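Local coordinates for protein putative fimbrium tip subunit Fim1C (PDB 4EPS) that is probably a component of the fimbrium tip, part of the filamentous surface appendages that mediate cell adhesion and biofilm formation, at residues Thr34-Thr39 and Gly250-Phe255; Pro209-Asp212 and Glu217-Leu220; Tyr340-Lys345 and Ser459-Asp464; Asp414-Ser419 and Thr427-Pro432. One frame throughout, in Å; residues are numbered along the deposited sequence. Where two conformers were deposited one is given.

In the fold
The four contacts fall into two distant groups. Contacts 1 and 2 lie within the fimbrillin-like region, their centres about 12 Å apart, and they touch: Glu217 of the hairpin in contact 2 forms a salt bridge with Arg254 of contact 1, and the Phe36 ring packs against Glu217 and Arg219. Contacts 3 and 4 form the second group, with centres about 13 Å apart; there Tyr340 of 340-345 packs on Cys416 and Asp415 of helix 408-419. Contacts 1 and 3 lie on opposite sides of the chain's centre, about 50 Å apart between centres, and even contacts 2 and 4 stay about 15 Å apart at their nearest atoms. A glycerol, probably from crystallisation, binds Arg219 in contact 2.

Contact 1: Thr34-Thr39 and Gly250-Phe255; sequences TGFVTT and GKYKRF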
loop_
_atom_site.group_PDB
_atom_site.type_symbol
_atom_site.label_atom_id
_atom_site.label_comp_id
_atom_site.label_asym_id
_atom_site.label_seq_id
_atom_site.Cartn_x
_atom_site.Cartn_y
_atom_site.Cartn_z
ATOM N N THR A 34 30.086 -8.507 -17.203
ATOM C CA THR A 34 31.187 -9.418 -16.864
ATOM C C THR A 34 30.878 -10.865 -17.325
ATOM O O THR A 34 31.795 -11.607 -17.687
ATOM C CB THR A 34 31.422 -9.374 -15.330
ATOM O OG1 THR A 34 31.274 -8.034 -14.850
ATOM C CG2 THR A 34 32.782 -9.915 -14.918
ATOM N N GLY A 35 29.601 -11.243 -17.287
ATOM C CA GLY A 35 29.169 -12.590 -17.617
ATOM C C GLY A 35 29.415 -13.509 -16.437
ATOM O O GLY A 35 29.504 -13.038 -15.303
ATOM N N PHE A 36 29.535 -14.820 -16.679
ATOM C CA PHE A 36 29.757 -15.804 -15.618
ATOM C C PHE A 36 31.218 -16.113 -15.544
ATOM O O PHE A 36 31.764 -16.799 -16.424
ATOM C CB PHE A 36 28.941 -17.083 -15.853
ATOM C CG PHE A 36 27.458 -16.861 -15.829
ATOM C CD1 PHE A 36 26.747 -16.919 -14.631
ATOM C CD2 PHE A 36 26.762 -16.569 -17.000
ATOM C CE1 PHE A 36 25.358 -16.687 -14.606
ATOM C CE2 PHE A 36 25.370 -16.358 -16.974
ATOM C CZ PHE A 36 24.684 -16.410 -15.777
ATOM N N VAL A 37 31.856 -15.593 -14.490
ATOM C CA VAL A 37 33.289 -15.745 -14.273
ATOM C C VAL A 37 33.506 -16.715 -13.138
ATOM O O VAL A 37 33.005 -16.518 -12.028
ATOM C CB VAL A 37 33.980 -14.382 -13.996
ATOM C CG1 VAL A 37 35.458 -14.571 -13.653
ATOM C CG2 VAL A 37 33.837 -13.434 -15.183
ATOM N N THR A 38 34.289 -17.740 -13.418
ATOM C CA THR A 38 34.640 -18.758 -12.451
ATOM C C THR A 38 35.713 -18.231 -11.518
ATOM O O THR A 38 36.717 -17.671 -11.957
ATOM C CB THR A 38 35.125 -20.012 -13.221
ATOM O OG1 THR A 38 34.031 -20.552 -13.980
ATOM C CG2 THR A 38 35.741 -21.063 -12.320
ATOM N N THR A 39 35.539 -18.385 -10.215
ATOM C CA THR A 39 36.566 -17.868 -9.303
ATOM C C THR A 39 37.566 -18.967 -8.854
ATOM O O THR A 39 38.672 -18.638 -8.417
ATOM C CB THR A 39 35.903 -17.163 -8.098
ATOM O OG1 THR A 39 36.924 -16.569 -7.295
ATOM C CG2 THR A 39 35.019 -18.104 -7.253
ATOM N N GLY A 250 31.646 -20.613 -25.410
ATOM C CA GLY A 250 32.014 -19.578 -24.459
ATOM C C GLY A 250 30.982 -18.489 -24.272
ATOM O O GLY A 250 31.294 -17.414 -23.750
ATOM N N LYS A 251 29.739 -18.756 -24.690
ATOM C CA LYS A 251 28.678 -17.765 -24.555
ATOM C C LYS A 251 27.434 -18.387 -23.961
ATOM O O LYS A 251 27.281 -19.608 -23.986
ATOM C CB LYS A 251 28.349 -17.119 -25.932
ATOM C CG LYS A 251 29.570 -16.412 -26.541
ATOM C CD LYS A 251 29.176 -15.445 -27.623
ATOM C CE LYS A 251 30.375 -14.670 -28.127
ATOM N NZ LYS A 251 29.959 -13.584 -29.056
ATOM N N TYR A 252 26.569 -17.551 -23.390
ATOM C CA TYR A 252 25.319 -18.039 -22.825
ATOM C C TYR A 252 24.105 -17.391 -23.492
ATOM O O TYR A 252 24.163 -16.255 -23.982
ATOM C CB TYR A 252 25.254 -17.802 -21.287
ATOM C CG TYR A 252 25.053 -16.367 -20.853
ATOM C CD1 TYR A 252 23.775 -15.813 -20.775
ATOM C CD2 TYR A 252 26.129 -15.590 -20.436
ATOM C CE1 TYR A 252 23.580 -14.497 -20.349
ATOM C CE2 TYR A 252 25.943 -14.288 -19.965
ATOM C CZ TYR A 252 24.668 -13.742 -19.939
ATOM O OH TYR A 252 24.499 -12.463 -19.485
ATOM N N LYS A 253 22.999 -18.099 -23.423
ATOM C CA LYS A 253 21.705 -17.619 -23.874
ATOM C C LYS A 253 20.799 -17.672 -22.657
ATOM O O LYS A 253 20.625 -18.756 -22.079
ATOM C CB LYS A 253 21.174 -18.475 -25.039
ATOM C CG LYS A 253 19.681 -18.256 -25.372
ATOM C CD LYS A 253 19.306 -16.840 -25.781
ATOM C CE LYS A 253 17.797 -16.713 -25.806
ATOM N NZ LYS A 253 17.344 -15.311 -26.032
ATOM N N ARG A 254 20.243 -16.522 -22.268
ATOM C CA ARG A 254 19.333 -16.463 -21.128
ATOM C C ARG A 254 17.890 -16.433 -21.615
ATOM O O ARG A 254 17.513 -15.560 -22.394
ATOM C CB ARG A 254 19.626 -15.264 -20.210
ATOM C CG ARG A 254 18.680 -15.195 -19.002
ATOM C CD ARG A 254 18.970 -14.003 -18.100
ATOM N NE ARG A 254 19.876 -14.340 -16.995
ATOM C CZ ARG A 254 21.109 -13.856 -16.851
ATOM N NH1 ARG A 254 21.604 -13.002 -17.741
ATOM N NH2 ARG A 254 21.852 -14.215 -15.815
ATOM N N PHE A 255 17.097 -17.396 -21.158
ATOM C CA PHE A 255 15.672 -17.469 -21.493
ATOM C C PHE A 255 14.889 -16.909 -20.308
ATOM O O PHE A 255 14.921 -17.510 -19.234
ATOM C CB PHE A 255 15.247 -18.909 -21.765
ATOM C CG PHE A 255 15.901 -19.539 -22.968
ATOM C CD1 PHE A 255 15.328 -19.419 -24.236
ATOM C CD2 PHE A 255 17.080 -20.268 -22.837
ATOM C CE1 PHE A 255 15.912 -20.029 -25.352
ATOM C CE2 PHE A 255 17.661 -20.894 -23.958
ATOM C CZ PHE A 255 17.072 -20.767 -25.205
#
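One face of the Tyr252 ring receives the edge of Phe36, whose CE2 stands 3.6 Å above the tyrosine plane, toward the rim of the ring. The pair is T-shaped, with centroids 5.0 Å apart and planes at 77°. At the edge of the tyrosine, Tyr252 CE2 meets Gly35 CA at 4.3 Å. Tyr252 CG sits between its own backbone N and carbonyl carbon (chi1 73°), which directs the ring toward the 34-39 loop. This loop runs from strand 23-24 to strand 45-52 in the fimbrillin-like region, and its Phe36 ring lies against strand 251-256, reaching Val163 of the neighbouring strand 148-174 as well. Replacing Tyr252 by an alanine would probably leave the Phe36 edge without the ring face it rests on and open a gap beside Gly35. Farther along the strand, Arg254 reaches the end of the same phenylalanine, its NH2 lying 3.6 Å from Phe36 CZ, with the guanidinium plane turned 40° from the ring. That NH2 also forms a salt bridge with Glu217 on strand 217-222.

Contact 2: Pro209-Asp212 and Glu217-Leu220; sequences PYYD and EYRL
Arg219 and Asp212 join the two strands of a beta hairpin through a salt bridge on the sheet face that also carries Tyr210 and Glu217. Starting at the arginine CB, which lies near the Tyr210 carbonyl O at 4.1 Å, the chain runs beside the Tyr210 side chain and bends at chi3 (-76°), bringing the guanidinium back toward the partner strand. Its NH2 comes within 3.9 Å of Tyr210 CE2. At the tip, NH1 and NH2 both grip Asp212 OD2, at 2.7 Å for NH1 and 2.9 Å for NH2. NH1 takes the anti lone pair, whereas NH2 approaches from above the carboxylate plane, the two flat groups standing at 83°. NH1 also bonds Glu217 OE2 at 2.9 Å, again on an anti lone pair.

Between the strands, Tyr210 and Arg219 form a hydrogen-bonded antiparallel pair, as do Asp212 and Glu217; Tyr211 and Tyr218 form the non-hydrogen-bonded pair between them. On the face opposite the salt bridges, Tyr211 CD1 lies 3.5 Å above the Tyr218 ring, the two planes at 44°. Phe196 meets the Tyr218 ring edge-to-face.

With a leucine in place of Arg219, Asp212 OD2 would probably lose both its guanidinium donors and Glu217 OE2 a cationic partner, although it also meets Lys215. Since the two carboxylates bring OD2 and OE2 to 4.6 Å of each other, the arginine between them, helped at Glu217 by Lys215 and Arg254, probably offsets their mutual repulsion and favours their ionised forms.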
loop_
_atom_site.group_PDB
_atom_site.type_symbol
_atom_site.label_atom_id
_atom_site.label_comp_id
_atom_site.label_asym_id
_atom_site.label_seq_id
_atom_site.Cartn_x
_atom_site.Cartn_y
_atom_site.Cartn_z
ATOM N N PRO A 209 19.573 -29.405 -14.386
ATOM C CA PRO A 209 20.466 -28.240 -14.445
ATOM C C PRO A 209 20.934 -27.816 -13.072
ATOM O O PRO A 209 20.401 -28.272 -12.053
ATOM C CB PRO A 209 19.607 -27.128 -15.083
ATOM C CG PRO A 209 18.207 -27.593 -15.006
ATOM C CD PRO A 209 18.154 -29.027 -14.582
ATOM N N TYR A 210 21.905 -26.928 -13.048
ATOM C CA TYR A 210 22.401 -26.375 -11.800
ATOM C C TYR A 210 21.474 -25.262 -11.361
ATOM O O TYR A 210 21.189 -24.364 -12.155
ATOM C CB TYR A 210 23.845 -25.867 -11.956
ATOM C CG TYR A 210 24.362 -25.226 -10.687
ATOM C CD1 TYR A 210 24.718 -26.002 -9.589
ATOM C CD2 TYR A 210 24.410 -23.844 -10.551
ATOM C CE1 TYR A 210 25.101 -25.419 -8.384
ATOM C CE2 TYR A 210 24.808 -23.248 -9.352
ATOM C CZ TYR A 210 25.166 -24.041 -8.274
ATOM O OH TYR A 210 25.572 -23.469 -7.091
ATOM N N TYR A 211 20.988 -25.306 -10.101
ATOM C CA TYR A 211 20.126 -24.232 -9.617
ATOM C C TYR A 211 20.949 -23.252 -8.784
ATOM O O TYR A 211 21.532 -23.631 -7.762
ATOM C CB TYR A 211 18.932 -24.766 -8.795
ATOM C CG TYR A 211 18.072 -23.659 -8.224
ATOM C CD1 TYR A 211 17.388 -22.775 -9.062
ATOM C CD2 TYR A 211 17.982 -23.459 -6.847
ATOM C CE1 TYR A 211 16.612 -21.737 -8.542
ATOM C CE2 TYR A 211 17.217 -22.416 -6.315
ATOM C CZ TYR A 211 16.531 -21.563 -7.164
ATOM O OH TYR A 211 15.806 -20.524 -6.632
ATOM N N ASP A 212 20.986 -21.997 -9.212
ATOM C CA ASP A 212 21.685 -20.929 -8.490
ATOM C C ASP A 212 20.675 -20.306 -7.567
ATOM O O ASP A 212 19.849 -19.517 -8.013
ATOM C CB ASP A 212 22.296 -19.895 -9.454
ATOM C CG ASP A 212 23.163 -18.831 -8.767
ATOM O OD1 ASP A 212 22.953 -18.567 -7.561
ATOM O OD2 ASP A 212 24.028 -18.262 -9.434
ATOM N N GLU A 217 18.052 -18.850 -10.623
ATOM C CA GLU A 217 18.055 -19.161 -12.051
ATOM C C GLU A 217 18.707 -20.519 -12.232
ATOM O O GLU A 217 19.463 -20.973 -11.348
ATOM C CB GLU A 217 18.751 -18.039 -12.885
ATOM C CG GLU A 217 20.244 -17.939 -12.699
ATOM C CD GLU A 217 20.951 -16.791 -13.398
ATOM O OE1 GLU A 217 20.281 -15.840 -13.858
ATOM O OE2 GLU A 217 22.199 -16.842 -13.457
ATOM N N TYR A 218 18.394 -21.177 -13.358
ATOM C CA TYR A 218 18.931 -22.501 -13.679
ATOM C C TYR A 218 19.948 -22.374 -14.777
ATOM O O TYR A 218 19.718 -21.603 -15.716
ATOM C CB TYR A 218 17.823 -23.465 -14.132
ATOM C CG TYR A 218 16.785 -23.733 -13.064
ATOM C CD1 TYR A 218 15.746 -22.833 -12.835
ATOM C CD2 TYR A 218 16.866 -24.864 -12.249
ATOM C CE1 TYR A 218 14.774 -23.082 -11.860
ATOM C CE2 TYR A 218 15.900 -25.118 -11.267
ATOM C CZ TYR A 218 14.860 -24.223 -11.082
ATOM O OH TYR A 218 13.919 -24.434 -10.105
ATOM N N ARG A 219 21.051 -23.119 -14.672
ATOM C CA ARG A 219 22.149 -23.090 -15.657
ATOM C C ARG A 219 22.457 -24.483 -16.124
ATOM O O ARG A 219 22.448 -25.424 -15.333
ATOM C CB ARG A 219 23.405 -22.410 -15.064
ATOM C CG ARG A 219 23.123 -20.950 -14.698
ATOM C CD ARG A 219 24.356 -20.076 -14.604
ATOM N NE ARG A 219 25.123 -20.293 -13.376
ATOM C CZ ARG A 219 24.965 -19.612 -12.243
ATOM N NH1 ARG A 219 24.029 -18.663 -12.147
ATOM N NH2 ARG A 219 25.722 -19.883 -11.192
ATOM N N LEU A 220 22.698 -24.639 -17.425
ATOM C CA LEU A 220 22.987 -25.941 -17.991
ATOM C C LEU A 220 24.006 -25.805 -19.096
ATOM O O LEU A 220 23.733 -25.118 -20.080
ATOM C CB LEU A 220 21.683 -26.565 -18.550
ATOM C CG LEU A 220 21.810 -27.959 -19.162
ATOM C CD1 LEU A 220 21.945 -29.021 -18.048
ATOM C CD2 LEU A 220 20.583 -28.274 -19.984
#

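Contact 3: Tyr340-Lys345 and Ser459-Asp464; sequences YTETGK and SDKTMD
Lys461 CG is anti to its carbonyl carbon (chi1 -63°) and the chain beyond it is extended, carrying NZ across to the 340-345 segment; Glu342 instead bends at chi2 (-57°), folding its carboxylate back so that it meets the ammonium group. NZ donates to the Thr341 carbonyl O at 2.9 Å, approaching nearly in line with the C=O bond, and forms a salt bridge with Glu342 OE2 at the longer distance of 3.3 Å. These two acceptors, Thr341 O and Glu342 OE2, are themselves 3.2 Å apart, so the positive charge of the lysine probably eases their closeness.

Before reaching its tip the lysine runs obliquely over the Thr341 methyl: CG2 lies 3.6 Å from Lys461 CD and 3.9 Å from Lys461 CB. The threonine hydroxyl serves another partner, the Tyr504 carbonyl. At the base of the lysine, Ser459 OG accepts from Lys461 N at 3.1 Å, an ST turn that shapes the chain just after helix 446-458.

The contact lies at the surface and joins the loop between helix 446-458 and strand 469-474 to segment 340-345, which carries strand 342-344, outermost within this chain in its antiparallel sheet and paired with strand 502-509.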
loop_
_atom_site.group_PDB
_atom_site.type_symbol
_atom_site.label_atom_id
_atom_site.label_comp_id
_atom_site.label_asym_id
_atom_site.label_seq_id
_atom_site.Cartn_x
_atom_site.Cartn_y
_atom_site.Cartn_z
ATOM N N TYR A 340 -4.954 -28.678 5.824
ATOM C CA TYR A 340 -4.908 -30.065 6.299
ATOM C C TYR A 340 -5.483 -30.193 7.691
ATOM O O TYR A 340 -5.162 -29.389 8.579
ATOM C CB TYR A 340 -3.451 -30.569 6.316
ATOM C CG TYR A 340 -3.273 -31.981 6.863
ATOM C CD1 TYR A 340 -3.150 -32.213 8.237
ATOM C CD2 TYR A 340 -3.269 -33.086 6.014
ATOM C CE1 TYR A 340 -3.036 -33.508 8.749
ATOM C CE2 TYR A 340 -3.109 -34.384 6.513
ATOM C CZ TYR A 340 -3.000 -34.586 7.881
ATOM O OH TYR A 340 -2.851 -35.852 8.385
ATOM N N THR A 341 -6.304 -31.224 7.907
ATOM C CA THR A 341 -6.779 -31.551 9.261
ATOM C C THR A 341 -7.192 -33.026 9.306
ATOM O O THR A 341 -7.878 -33.519 8.406
ATOM C CB THR A 341 -7.872 -30.619 9.813
ATOM O OG1 THR A 341 -8.119 -30.972 11.183
ATOM C CG2 THR A 341 -9.194 -30.659 9.008
ATOM N N GLU A 342 -6.755 -33.716 10.353
ATOM C CA GLU A 342 -7.107 -35.117 10.613
ATOM C C GLU A 342 -7.142 -35.311 12.094
ATOM O O GLU A 342 -6.589 -34.483 12.817
ATOM C CB GLU A 342 -6.088 -36.107 9.987
ATOM C CG GLU A 342 -6.004 -36.160 8.465
ATOM C CD GLU A 342 -7.253 -36.477 7.661
ATOM O OE1 GLU A 342 -8.132 -37.211 8.168
ATOM O OE2 GLU A 342 -7.341 -35.995 6.508
ATOM N N THR A 343 -7.776 -36.402 12.561
ATOM C CA THR A 343 -7.776 -36.777 13.977
ATOM C C THR A 343 -6.848 -37.965 14.128
ATOM O O THR A 343 -6.736 -38.793 13.214
ATOM C CB THR A 343 -9.180 -37.107 14.485
ATOM O OG1 THR A 343 -9.684 -38.191 13.697
ATOM C CG2 THR A 343 -10.116 -35.918 14.447
ATOM N N GLY A 344 -6.176 -38.056 15.264
ATOM C CA GLY A 344 -5.283 -39.186 15.505
ATOM C C GLY A 344 -4.606 -39.109 16.850
ATOM O O GLY A 344 -4.833 -38.154 17.608
ATOM N N LYS A 345 -3.735 -40.107 17.124
ATOM C CA LYS A 345 -2.950 -40.190 18.354
ATOM C C LYS A 345 -1.722 -39.316 18.172
ATOM O O LYS A 345 -1.446 -38.887 17.045
ATOM C CB LYS A 345 -2.563 -41.657 18.679
ATOM C CG LYS A 345 -3.758 -42.556 18.930
ATOM C CD LYS A 345 -3.323 -44.031 18.934
ATOM C CE LYS A 345 -4.377 -44.961 19.495
ATOM N NZ LYS A 345 -5.527 -45.145 18.567
ATOM N N SER A 459 -11.439 -25.364 0.945
ATOM C CA SER A 459 -11.414 -26.696 1.558
ATOM C C SER A 459 -12.830 -27.125 1.904
ATOM O O SER A 459 -13.717 -26.260 2.018
ATOM C CB SER A 459 -10.544 -26.657 2.824
ATOM O OG SER A 459 -10.572 -27.840 3.605
ATOM N N ASP A 460 -13.029 -28.437 2.143
ATOM C CA ASP A 460 -14.336 -28.933 2.552
ATOM C C ASP A 460 -14.393 -29.035 4.085
ATOM O O ASP A 460 -15.434 -29.377 4.636
ATOM C CB ASP A 460 -14.645 -30.279 1.866
ATOM C CG ASP A 460 -14.846 -30.133 0.359
ATOM O OD1 ASP A 460 -15.489 -29.136 -0.067
ATOM O OD2 ASP A 460 -14.336 -30.985 -0.389
ATOM N N LYS A 461 -13.285 -28.685 4.772
ATOM C CA LYS A 461 -13.229 -28.750 6.238
ATOM C C LYS A 461 -12.931 -27.408 6.881
ATOM O O LYS A 461 -12.049 -26.681 6.427
ATOM C CB LYS A 461 -12.150 -29.749 6.675
ATOM C CG LYS A 461 -12.405 -31.189 6.241
ATOM C CD LYS A 461 -11.128 -32.005 6.240
ATOM C CE LYS A 461 -11.396 -33.473 6.462
ATOM N NZ LYS A 461 -10.138 -34.215 6.738
ATOM N N THR A 462 -13.648 -27.090 7.943
ATOM C CA THR A 462 -13.392 -25.875 8.707
ATOM C C THR A 462 -12.808 -26.319 10.038
ATOM O O THR A 462 -12.689 -27.525 10.304
ATOM C CB THR A 462 -14.668 -25.017 8.891
ATOM O OG1 THR A 462 -15.651 -25.792 9.579
ATOM C CG2 THR A 462 -15.212 -24.430 7.572
HETATM N N MSE A 463 -12.437 -25.359 10.857
HETATM C CA MSE A 463 -11.931 -25.633 12.184
HETATM C C MSE A 463 -13.150 -25.681 13.117
HETATM O O MSE A 463 -13.769 -24.648 13.357
HETATM C CB MSE A 463 -10.926 -24.535 12.538
HETATM C CG MSE A 463 -10.063 -24.891 13.663
HETATM SE SE MSE A 463 -8.788 -23.458 13.951
HETATM C CE MSE A 463 -8.080 -24.289 15.543
ATOM N N ASP A 464 -13.564 -26.889 13.551
ATOM C CA ASP A 464 -14.732 -27.025 14.434
ATOM C C ASP A 464 -14.391 -26.403 15.801
ATOM O O ASP A 464 -13.443 -26.832 16.474
ATOM C CB ASP A 464 -15.152 -28.496 14.537
ATOM C CG ASP A 464 -16.343 -28.835 15.432
ATOM O OD1 ASP A 464 -16.945 -27.900 16.014
ATOM O OD2 ASP A 464 -16.658 -30.039 15.564
#

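Contact 4: Asp414-Ser419 and Thr427-Pro432; sequences DDCESS and TGWYVP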
loop_
_atom_site.group_PDB
_atom_site.type_symbol
_atom_site.label_atom_id
_atom_site.label_comp_id
_atom_site.label_asym_id
_atom_site.label_seq_id
_atom_site.Cartn_x
_atom_site.Cartn_y
_atom_site.Cartn_z
ATOM N N ASP A 414 4.064 -35.664 7.994
ATOM C CA ASP A 414 4.494 -36.143 6.661
ATOM C C ASP A 414 3.336 -36.061 5.673
ATOM O O ASP A 414 3.535 -35.626 4.536
ATOM C CB ASP A 414 5.012 -37.601 6.752
ATOM C CG ASP A 414 6.380 -37.755 7.387
ATOM O OD1 ASP A 414 7.112 -36.738 7.487
ATOM O OD2 ASP A 414 6.724 -38.899 7.788
ATOM N N ASP A 415 2.132 -36.491 6.106
ATOM C CA ASP A 415 0.913 -36.477 5.296
ATOM C C ASP A 415 0.512 -35.063 4.922
ATOM O O ASP A 415 0.086 -34.841 3.790
ATOM C CB ASP A 415 -0.244 -37.142 6.040
ATOM C CG ASP A 415 -0.175 -38.653 6.134
ATOM O OD1 ASP A 415 0.751 -39.250 5.525
ATOM O OD2 ASP A 415 -1.029 -39.243 6.847
ATOM N N CYS A 416 0.643 -34.101 5.876
ATOM C CA CYS A 416 0.325 -32.685 5.610
ATOM C C CYS A 416 1.296 -32.151 4.554
ATOM O O CYS A 416 0.873 -31.545 3.571
ATOM C CB CYS A 416 0.399 -31.877 6.909
ATOM S SG CYS A 416 0.009 -30.114 6.725
ATOM N N GLU A 417 2.584 -32.432 4.720
ATOM C CA GLU A 417 3.630 -31.996 3.792
ATOM C C GLU A 417 3.427 -32.620 2.392
ATOM O O GLU A 417 3.659 -31.942 1.380
ATOM C CB GLU A 417 5.023 -32.373 4.369
ATOM C CG GLU A 417 6.233 -32.048 3.495
ATOM C CD GLU A 417 6.317 -30.651 2.897
ATOM O OE1 GLU A 417 5.903 -29.678 3.568
ATOM O OE2 GLU A 417 6.835 -30.529 1.763
ATOM N N SER A 418 2.998 -33.892 2.341
ATOM C CA SER A 418 2.777 -34.597 1.068
ATOM C C SER A 418 1.630 -33.977 0.283
ATOM O O SER A 418 1.775 -33.739 -0.917
ATOM C CB SER A 418 2.492 -36.077 1.316
ATOM O OG SER A 418 3.660 -36.729 1.788
ATOM N N SER A 419 0.499 -33.707 0.947
ATOM C CA SER A 419 -0.682 -33.127 0.295
ATOM C C SER A 419 -0.583 -31.619 0.061
ATOM O O SER A 419 -1.190 -31.124 -0.885
ATOM C CB SER A 419 -1.933 -33.411 1.115
ATOM O OG SER A 419 -2.180 -34.801 1.224
ATOM N N THR A 427 9.389 -22.307 7.381
ATOM C CA THR A 427 9.897 -23.229 8.386
ATOM C C THR A 427 9.598 -24.680 8.041
ATOM O O THR A 427 10.211 -25.580 8.607
ATOM C CB THR A 427 9.190 -22.933 9.752
ATOM O OG1 THR A 427 7.776 -23.134 9.594
ATOM C CG2 THR A 427 9.465 -21.541 10.288
ATOM N N GLY A 428 8.574 -24.895 7.226
ATOM C CA GLY A 428 7.990 -26.206 7.021
ATOM C C GLY A 428 6.898 -26.357 8.087
ATOM O O GLY A 428 6.797 -25.534 9.011
ATOM N N TRP A 429 6.064 -27.375 7.960
ATOM C CA TRP A 429 4.934 -27.606 8.868
ATOM C C TRP A 429 5.367 -28.156 10.249
ATOM O O TRP A 429 6.224 -29.050 10.333
ATOM C CB TRP A 429 3.935 -28.603 8.242
ATOM C CG TRP A 429 3.262 -28.127 6.976
ATOM C CD1 TRP A 429 3.343 -28.707 5.735
ATOM C CD2 TRP A 429 2.365 -27.010 6.839
ATOM N NE1 TRP A 429 2.553 -28.022 4.843
ATOM C CE2 TRP A 429 1.946 -26.971 5.489
ATOM C CE3 TRP A 429 1.859 -26.044 7.735
ATOM C CZ2 TRP A 429 1.051 -26.008 5.010
ATOM C CZ3 TRP A 429 0.987 -25.076 7.255
ATOM C CH2 TRP A 429 0.581 -25.067 5.911
ATOM N N TYR A 430 4.712 -27.681 11.311
ATOM C CA TYR A 430 4.949 -28.204 12.664
ATOM C C TYR A 430 3.637 -28.178 13.466
ATOM O O TYR A 430 2.730 -27.417 13.140
ATOM C CB TYR A 430 6.067 -27.434 13.408
ATOM C CG TYR A 430 5.807 -25.948 13.551
ATOM C CD1 TYR A 430 5.033 -25.447 14.607
ATOM C CD2 TYR A 430 6.260 -25.048 12.588
ATOM C CE1 TYR A 430 4.734 -24.087 14.700
ATOM C CE2 TYR A 430 5.990 -23.686 12.690
ATOM C CZ TYR A 430 5.222 -23.213 13.743
ATOM O OH TYR A 430 4.982 -21.872 13.837
ATOM N N VAL A 431 3.561 -28.975 14.538
ATOM C CA VAL A 431 2.387 -28.964 15.438
ATOM C C VAL A 431 2.513 -27.693 16.279
ATOM O O VAL A 431 3.526 -27.511 16.963
ATOM C CB VAL A 431 2.267 -30.240 16.312
ATOM C CG1 VAL A 431 1.105 -30.121 17.303
ATOM C CG2 VAL A 431 2.104 -31.505 15.447
ATOM N N PRO A 432 1.520 -26.784 16.242
ATOM C CA PRO A 432 1.662 -25.533 17.002
ATOM C C PRO A 432 1.789 -25.772 18.493
ATOM O O PRO A 432 1.232 -26.740 19.006
ATOM C CB PRO A 432 0.350 -24.770 16.686
ATOM C CG PRO A 432 -0.635 -25.870 16.284
ATOM C CD PRO A 432 0.235 -26.830 15.508
HETATM O O HOH W 1 6.817 -29.407 5.936
#
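Helix 408-419 and the loop 427-432 come nearest in the backbone at Glu417 and Trp429, their CA atoms 6.8 Å apart, and the contact between them is made by side chains and one water. With Cys416 SG anti to its backbone N (chi1 -179°), the sulfur stands over the indole, 3.6 Å from the centroid of the five-membered ring and only 4° off its normal. This is a sulfur-aromatic contact, with the sulfur almost directly above the pyrrole part of the tryptophan.

Glu417, on the next position of the helix, bends at its second torsion and brings OE1 to 3.5 Å from Trp429 CD1, the carboxylate plane turned 48° from the indole. A water links the same two residues: it donates to Glu417 OE1 at 2.6 Å and accepts from the Trp429 backbone N at 3.0 Å. OE1 also has the Ser422 hydroxyl as a partner, while the indole NE1 donates to the Phe420 carbonyl just past the end of the helix, which probably helps to hold the buried ring in its orientation.

Around this pair, Trp429 packs on Val336 and Ser338 of strand 334-338 and on Leu508 of strand 502-509, placing the indole between helix 408-419 and these two neighbouring strands.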